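Side-chain contacts in transcriptional activator, putative, Baf family (Campylobacter jejuni, PDB 2NRH), which probably phosphorylates pantothenate with ATP, the first step of coenzyme A biosynthesis, as a type III pantothenate kinase of the actin-like ATPase superfamily: residues 75-80 and 109-114; 86-91 and 96-101. The protein carries 2 engineered substitutions. All coordinates share one frame; numbering follows the deposited sequence.

Interaction 1 of 2, residues 75-80 and 109-114; sequences IDRIAA and GFILPG
R77 on helix 75-80 and G109 on strand 109-113 mark the nearest backbone approach, yet their CA atoms are still 9.5 Å apart; the axes of the two short segments come within 12.0 Å and run at 121° to each other. In this actin-like ATPase domain the helix lies over one face of a mixed β-sheet, and 109-113 belongs to an outermost strand of that sheet within the chain. A single long arm spans the gap. R77 leaves the helix with CG anti to its carbonyl carbon, then bends at chi3 (63°), which brings the guanidinium to the strand. NH2 arrives at G109, whose CA sits at the edge of the guanidinium, in its plane, 4.0 Å from NH2; having no side chain, G109 leaves room for this approach. The same NH2 stays 3.9 Å from F110 N, and no hydrogen bond crosses between the segments. The arginine's charge is met by D99, salt-bridged to NH2, while NH1 bonds to Y70 OH, so both terminal nitrogens are held, in a predicted substrate site. F110 turns away from the helix; its ring touches L161 and, on the second subunit, Y152. I111 crosses the arginine chain at about a right angle, laying its terminal CD1 3.8 Å from R77 NH1, obliquely to the guanidinium plane.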
ATOM      1  N   ILE B  75       7.534 -20.089  -4.912  1.00 45.80           N
ATOM      2  CA  ILE B  75       7.441 -21.382  -4.186  1.00 45.87           C
ATOM      3  C   ILE B  75       6.966 -21.183  -2.756  1.00 45.53           C
ATOM      4  O   ILE B  75       6.335 -22.062  -2.134  1.00 45.81           O
ATOM      5  CB  ILE B  75       8.793 -22.217  -4.292  1.00 45.12           C
ATOM      6  CG1 ILE B  75       8.572 -23.657  -3.792  1.00 48.07           C
ATOM      7  CG2 ILE B  75       9.943 -21.572  -3.515  1.00 43.21           C
ATOM      8  CD1 ILE B  75       7.211 -24.248  -4.181  1.00 47.87           C
ATOM      9  N   ASP B  76       7.285 -20.027  -2.204  1.00 45.40           N
ATOM     10  CA  ASP B  76       6.771 -19.720  -0.855  1.00 45.72           C
ATOM     11  C   ASP B  76       5.241 -19.625  -0.761  1.00 45.04           C
ATOM     12  O   ASP B  76       4.631 -20.110   0.182  1.00 44.93           O
ATOM     13  CB  ASP B  76       7.440 -18.468  -0.293  1.00 44.81           C
ATOM     14  CG  ASP B  76       7.239 -17.249  -1.165  1.00 48.96           C
ATOM     15  OD1 ASP B  76       6.993 -17.317  -2.424  1.00 50.59           O
ATOM     16  OD2 ASP B  76       7.352 -16.166  -0.566  1.00 56.71           O
ATOM     17  N   ARG B  77       4.624 -18.970  -1.737  1.00 46.54           N
ATOM     18  CA  ARG B  77       3.155 -18.907  -1.844  1.00 46.49           C
ATOM     19  C   ARG B  77       2.562 -20.288  -2.169  1.00 47.88           C
ATOM     20  O   ARG B  77       1.554 -20.671  -1.593  1.00 49.21           O
ATOM     21  CB  ARG B  77       2.775 -17.873  -2.897  1.00 46.13           C
ATOM     22  CG  ARG B  77       3.247 -16.494  -2.463  1.00 45.24           C
ATOM     23  CD  ARG B  77       3.117 -15.422  -3.548  1.00 45.74           C
ATOM     24  NE  ARG B  77       1.764 -15.140  -3.977  1.00 44.63           N
ATOM     25  CZ  ARG B  77       1.451 -14.410  -5.044  1.00 46.66           C
ATOM     26  NH1 ARG B  77       2.385 -13.803  -5.756  1.00 49.92           N
ATOM     27  NH2 ARG B  77       0.189 -14.209  -5.357  1.00 50.35           N
ATOM     28  N   ILE B  78       3.184 -21.029  -3.083  1.00 48.00           N
ATOM     29  CA  ILE B  78       2.742 -22.372  -3.368  1.00 50.04           C
ATOM     30  C   ILE B  78       2.685 -23.222  -2.073  1.00 51.02           C
ATOM     31  O   ILE B  78       1.647 -23.793  -1.755  1.00 50.75           O
ATOM     32  CB  ILE B  78       3.607 -23.054  -4.485  1.00 50.12           C
ATOM     33  CG1 ILE B  78       3.279 -22.441  -5.836  1.00 47.69           C
ATOM     34  CG2 ILE B  78       3.349 -24.581  -4.518  1.00 51.52           C
ATOM     35  CD1 ILE B  78       4.234 -22.750  -6.966  1.00 49.70           C
ATOM     36  N   ALA B  79       3.802 -23.270  -1.337  1.00 51.22           N
ATOM     37  CA  ALA B  79       3.905 -24.052  -0.134  1.00 50.94           C
ATOM     38  C   ALA B  79       2.887 -23.650   0.935  1.00 51.78           C
ATOM     39  O   ALA B  79       2.452 -24.498   1.726  1.00 52.16           O
ATOM     40  CB  ALA B  79       5.347 -23.962   0.432  1.00 51.22           C
ATOM     41  N   ALA B  80       2.531 -22.370   1.008  1.00 51.75           N
ATOM     42  CA  ALA B  80       1.517 -21.924   2.002  1.00 51.75           C
ATOM     43  C   ALA B  80       0.101 -22.246   1.577  1.00 51.97           C
ATOM     44  O   ALA B  80      -0.779 -22.377   2.444  1.00 52.28           O
ATOM     45  CB  ALA B  80       1.615 -20.444   2.296  1.00 49.98           C
ATOM     46  N   GLY B 109      -4.142 -14.367  -7.424  1.00 46.81           N
ATOM     47  CA  GLY B 109      -3.666 -13.811  -6.155  1.00 47.60           C
ATOM     48  C   GLY B 109      -3.117 -12.414  -6.381  1.00 47.39           C
ATOM     49  O   GLY B 109      -2.946 -11.969  -7.548  1.00 47.87           O
ATOM     50  N   PHE B 110      -2.831 -11.710  -5.292  1.00 46.81           N
ATOM     51  CA  PHE B 110      -2.263 -10.365  -5.436  1.00 46.74           C
ATOM     52  C   PHE B 110      -1.398  -9.945  -4.277  1.00 46.00           C
ATOM     53  O   PHE B 110      -1.363 -10.612  -3.241  1.00 45.34           O
ATOM     54  CB  PHE B 110      -3.328  -9.312  -5.705  1.00 46.73           C
ATOM     55  CG  PHE B 110      -4.401  -9.260  -4.667  1.00 49.06           C
ATOM     56  CD1 PHE B 110      -4.368  -8.258  -3.675  1.00 49.40           C
ATOM     57  CD2 PHE B 110      -5.458 -10.196  -4.682  1.00 48.07           C
ATOM     58  CE1 PHE B 110      -5.366  -8.201  -2.685  1.00 51.34           C
ATOM     59  CE2 PHE B 110      -6.487 -10.134  -3.715  1.00 53.27           C
ATOM     60  CZ  PHE B 110      -6.454  -9.145  -2.696  1.00 50.60           C
ATOM     61  N   ILE B 111      -0.739  -8.805  -4.476  1.00 45.08           N
ATOM     62  CA  ILE B 111       0.372  -8.385  -3.621  1.00 44.69           C
ATOM     63  C   ILE B 111       0.202  -6.946  -3.150  1.00 44.41           C
ATOM     64  O   ILE B 111      -0.254  -5.987  -3.887  1.00 44.08           O
ATOM     65  CB  ILE B 111       1.792  -8.565  -4.338  1.00 45.04           C
ATOM     66  CG1 ILE B 111       1.931  -9.953  -4.945  1.00 41.51           C
ATOM     67  CG2 ILE B 111       2.977  -8.216  -3.404  1.00 43.12           C
ATOM     68  CD1 ILE B 111       3.022 -10.012  -5.954  1.00 44.83           C
ATOM     69  N   LEU B 112       0.586  -6.786  -1.913  1.00 42.81           N
ATOM     70  CA  LEU B 112       0.522  -5.467  -1.282  1.00 44.24           C
ATOM     71  C   LEU B 112       1.867  -5.172  -0.636  1.00 43.09           C
ATOM     72  O   LEU B 112       2.575  -6.106  -0.247  1.00 42.46           O
ATOM     73  CB  LEU B 112      -0.570  -5.578  -0.212  1.00 44.61           C
ATOM     74  CG  LEU B 112      -2.007  -5.045  -0.333  1.00 47.89           C
ATOM     75  CD1 LEU B 112      -2.482  -5.007  -1.681  1.00 51.68           C
ATOM     76  CD2 LEU B 112      -2.991  -5.786   0.563  1.00 45.75           C
ATOM     77  N   PRO B 113       2.197  -3.902  -0.396  1.00 43.63           N
ATOM     78  CA  PRO B 113       3.397  -3.809   0.477  1.00 44.16           C
ATOM     79  C   PRO B 113       3.156  -4.401   1.874  1.00 44.91           C
ATOM     80  O   PRO B 113       2.001  -4.402   2.373  1.00 45.62           O
ATOM     81  CB  PRO B 113       3.664  -2.274   0.590  1.00 44.00           C
ATOM     82  CG  PRO B 113       2.883  -1.641  -0.531  1.00 42.13           C
ATOM     83  CD  PRO B 113       1.628  -2.569  -0.648  1.00 43.49           C
ATOM     84  N   GLY B 114       4.215  -4.947   2.465  1.00 44.94           N
ATOM     85  CA  GLY B 114       4.254  -5.207   3.895  1.00 45.01           C
ATOM     86  C   GLY B 114       4.104  -3.937   4.706  1.00 45.25           C
ATOM     87  O   GLY B 114       4.379  -2.838   4.223  1.00 45.72           O
TER

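Interaction 2 of 2, residues 86-91 and 96-101; sequences DGVVVD and ITIDII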
ATOM      1  N   ASP B  86      -9.701 -25.197  -0.055  1.00 59.47           N
ATOM      2  CA  ASP B  86     -10.571 -24.067  -0.362  1.00 60.49           C
ATOM      3  C   ASP B  86     -10.227 -23.042   0.668  1.00 60.15           C
ATOM      4  O   ASP B  86     -10.077 -23.407   1.846  1.00 60.64           O
ATOM      5  CB  ASP B  86     -12.048 -24.409  -0.163  1.00 60.93           C
ATOM      6  CG  ASP B  86     -12.499 -25.504  -1.073  1.00 64.32           C
ATOM      7  OD1 ASP B  86     -12.784 -25.179  -2.251  1.00 65.83           O
ATOM      8  OD2 ASP B  86     -12.523 -26.683  -0.610  1.00 66.25           O
ATOM      9  N   GLY B  87     -10.104 -21.788   0.228  1.00 58.64           N
ATOM     10  CA  GLY B  87      -9.795 -20.700   1.125  1.00 58.68           C
ATOM     11  C   GLY B  87      -8.939 -19.569   0.556  1.00 58.00           C
ATOM     12  O   GLY B  87      -8.462 -19.612  -0.593  1.00 57.84           O
ATOM     13  N   VAL B  88      -8.767 -18.537   1.373  1.00 56.77           N
ATOM     14  CA  VAL B  88      -7.943 -17.426   0.984  1.00 55.70           C
ATOM     15  C   VAL B  88      -6.753 -17.498   1.895  1.00 55.04           C
ATOM     16  O   VAL B  88      -6.918 -17.579   3.100  1.00 55.01           O
ATOM     17  CB  VAL B  88      -8.667 -16.083   1.058  1.00 55.60           C
ATOM     18  CG1 VAL B  88      -7.657 -14.919   0.861  1.00 53.86           C
ATOM     19  CG2 VAL B  88      -9.728 -16.045  -0.005  1.00 54.03           C
ATOM     20  N   VAL B  89      -5.562 -17.545   1.272  1.00 54.17           N
ATOM     21  CA  VAL B  89      -4.266 -17.555   1.959  1.00 51.41           C
ATOM     22  C   VAL B  89      -3.538 -16.203   1.904  1.00 50.94           C
ATOM     23  O   VAL B  89      -3.308 -15.665   0.857  1.00 50.10           O
ATOM     24  CB  VAL B  89      -3.377 -18.684   1.482  1.00 50.52           C
ATOM     25  CG1 VAL B  89      -2.126 -18.770   2.375  1.00 49.42           C
ATOM     26  CG2 VAL B  89      -4.127 -20.003   1.536  1.00 50.51           C
ATOM     27  N   VAL B  90      -3.213 -15.682   3.092  1.00 51.34           N
ATOM     28  CA  VAL B  90      -2.598 -14.366   3.306  1.00 49.99           C
ATOM     29  C   VAL B  90      -1.317 -14.602   4.070  1.00 50.68           C
ATOM     30  O   VAL B  90      -1.352 -15.141   5.157  1.00 51.82           O
ATOM     31  CB  VAL B  90      -3.551 -13.390   4.065  1.00 49.83           C
ATOM     32  CG1 VAL B  90      -2.972 -11.917   4.102  1.00 49.35           C
ATOM     33  CG2 VAL B  90      -4.927 -13.330   3.371  1.00 46.63           C
ATOM     34  N   ASP B  91      -0.179 -14.277   3.454  1.00 50.62           N
ATOM     35  CA  ASP B  91       1.124 -14.307   4.111  1.00 51.35           C
ATOM     36  C   ASP B  91       1.547 -12.847   4.268  1.00 51.01           C
ATOM     37  O   ASP B  91       1.873 -12.126   3.286  1.00 50.65           O
ATOM     38  CB  ASP B  91       2.141 -15.062   3.278  1.00 51.14           C
ATOM     39  CG  ASP B  91       3.442 -15.327   4.020  1.00 57.30           C
ATOM     40  OD1 ASP B  91       3.568 -14.964   5.211  1.00 60.25           O
ATOM     41  OD2 ASP B  91       4.372 -15.941   3.402  1.00 64.29           O
ATOM     42  N   ILE B  96       2.781  -8.554   1.536  1.00 48.04           N
ATOM     43  CA  ILE B  96       1.509  -9.205   1.847  1.00 48.96           C
ATOM     44  C   ILE B  96       1.017  -9.837   0.519  1.00 48.72           C
ATOM     45  O   ILE B  96       0.780  -9.150  -0.456  1.00 47.99           O
ATOM     46  CB  ILE B  96       0.515  -8.165   2.426  1.00 48.69           C
ATOM     47  CG1 ILE B  96       0.995  -7.750   3.827  1.00 49.13           C
ATOM     48  CG2 ILE B  96      -0.934  -8.682   2.498  1.00 47.62           C
ATOM     49  CD1 ILE B  96       0.137  -6.629   4.483  1.00 49.79           C
ATOM     50  N   THR B  97       0.979 -11.159   0.467  1.00 48.96           N
ATOM     51  CA  THR B  97       0.415 -11.853  -0.709  1.00 48.91           C
ATOM     52  C   THR B  97      -0.902 -12.506  -0.324  1.00 49.08           C
ATOM     53  O   THR B  97      -1.027 -13.056   0.756  1.00 48.88           O
ATOM     54  CB  THR B  97       1.385 -12.880  -1.259  1.00 48.61           C
ATOM     55  OG1 THR B  97       1.643 -13.860  -0.238  1.00 49.27           O
ATOM     56  CG2 THR B  97       2.673 -12.163  -1.647  1.00 46.91           C
ATOM     57  N   ILE B  98      -1.905 -12.337  -1.180  1.00 50.55           N
ATOM     58  CA  ILE B  98      -3.251 -12.896  -0.967  1.00 50.61           C
ATOM     59  C   ILE B  98      -3.544 -13.859  -2.108  1.00 49.90           C
ATOM     60  O   ILE B  98      -3.593 -13.481  -3.257  1.00 49.88           O
ATOM     61  CB  ILE B  98      -4.326 -11.771  -0.886  1.00 50.28           C
ATOM     62  CG1 ILE B  98      -4.052 -10.792   0.242  1.00 52.36           C
ATOM     63  CG2 ILE B  98      -5.704 -12.352  -0.573  1.00 52.29           C
ATOM     64  CD1 ILE B  98      -3.388  -9.519  -0.148  1.00 56.78           C
ATOM     65  N   ASP B  99      -3.697 -15.125  -1.807  1.00 51.93           N
ATOM     66  CA  ASP B  99      -3.965 -16.140  -2.852  1.00 52.48           C
ATOM     67  C   ASP B  99      -5.304 -16.858  -2.638  1.00 53.57           C
ATOM     68  O   ASP B  99      -5.719 -17.167  -1.510  1.00 53.22           O
ATOM     69  CB  ASP B  99      -2.820 -17.145  -2.915  1.00 52.11           C
ATOM     70  CG  ASP B  99      -1.539 -16.548  -3.538  1.00 54.28           C
ATOM     71  OD1 ASP B  99      -1.561 -16.303  -4.777  1.00 50.46           O
ATOM     72  OD2 ASP B  99      -0.533 -16.340  -2.781  1.00 50.04           O
ATOM     73  N   ILE B 100      -5.969 -17.159  -3.737  1.00 55.40           N
ATOM     74  CA  ILE B 100      -7.307 -17.733  -3.653  1.00 55.84           C
ATOM     75  C   ILE B 100      -7.372 -19.164  -4.146  1.00 56.96           C
ATOM     76  O   ILE B 100      -7.067 -19.436  -5.303  1.00 56.79           O
ATOM     77  CB  ILE B 100      -8.365 -16.824  -4.348  1.00 56.78           C
ATOM     78  CG1 ILE B 100      -8.390 -15.412  -3.681  1.00 55.35           C
ATOM     79  CG2 ILE B 100      -9.768 -17.470  -4.239  1.00 55.11           C
ATOM     80  CD1 ILE B 100      -7.232 -14.500  -4.017  1.00 53.53           C
ATOM     81  N   ILE B 101      -7.748 -20.075  -3.238  1.00 57.51           N
ATOM     82  CA  ILE B 101      -7.884 -21.493  -3.543  1.00 57.66           C
ATOM     83  C   ILE B 101      -9.366 -21.945  -3.530  1.00 58.37           C
ATOM     84  O   ILE B 101     -10.191 -21.582  -2.653  1.00 57.42           O
ATOM     85  CB  ILE B 101      -7.035 -22.371  -2.582  1.00 58.16           C
ATOM     86  CG1 ILE B 101      -5.614 -21.760  -2.361  1.00 58.72           C
ATOM     87  CG2 ILE B 101      -6.959 -23.848  -3.060  1.00 57.10           C
ATOM     88  CD1 ILE B 101      -4.674 -21.738  -3.592  1.00 52.12           C
TER
HETATM   89  O   HOH W   1      -0.345 -15.932  -0.265  1.00 49.14           O
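V89 and D99 pair through their peptide groups: each carbonyl takes the partner's N-H in its own plane, D99 N to V89 O at 2.7 Å and V89 N to D99 O at 2.8 Å. At G87 and I101 the match is less even, since G87 N stands 38° above the plane of the I101 carbonyl, whereas I101 N meets G87 O almost head-on. On the face carrying V89, D91, T97 and D99, a water is hydrogen-bonded to D99 OD2 (2.6 Å), T97 OG1 (2.9 Å) and V89 O. T97 OG1 sits between its backbone N and carbonyl carbon (chi1 61°), which sets it 3.7 Å from D91 CB. The D99 carboxylate also has R77 and H106 as partners through OD1. The other face is aliphatic: V88 CG1 presses on I98 CG2 diagonally across the pair at 3.5 Å, while V90 lies alongside both I96 and I98, pointing the same way. The two strands form an antiparallel β-hairpin, flanked by 171-174 and 105-113, in a five-stranded sheet of order 3-2-1-4-5, the pattern of the actin-like ATPase fold, with D91 at the predicted potassium site.

Interactions 1 and 2 have centres about 7 Å apart, and 86-91 with 96-101 is nested in the chain between 75-80 and 109-114. Strand 96-101 of interaction 2 is the sheet neighbour of 109-113 in interaction 1, probably bonded to it through I98 N to F110 O at 2.7 Å and L112 N to I96 O at 2.8 Å. D99 OD1 is 2.8 Å from R77 NH2 and 3.5 Å from G109 CA, consistent with the carboxylate helping to place the arginine beside the outer strand. R77 NE also packs on T97 CB. Nearby, the side chains of D91 and D76, the predicted proton acceptor, approach to about 5 Å between nearest atoms. A sulfate, probably from the crystallisation liquor, lies near the D91 side chain.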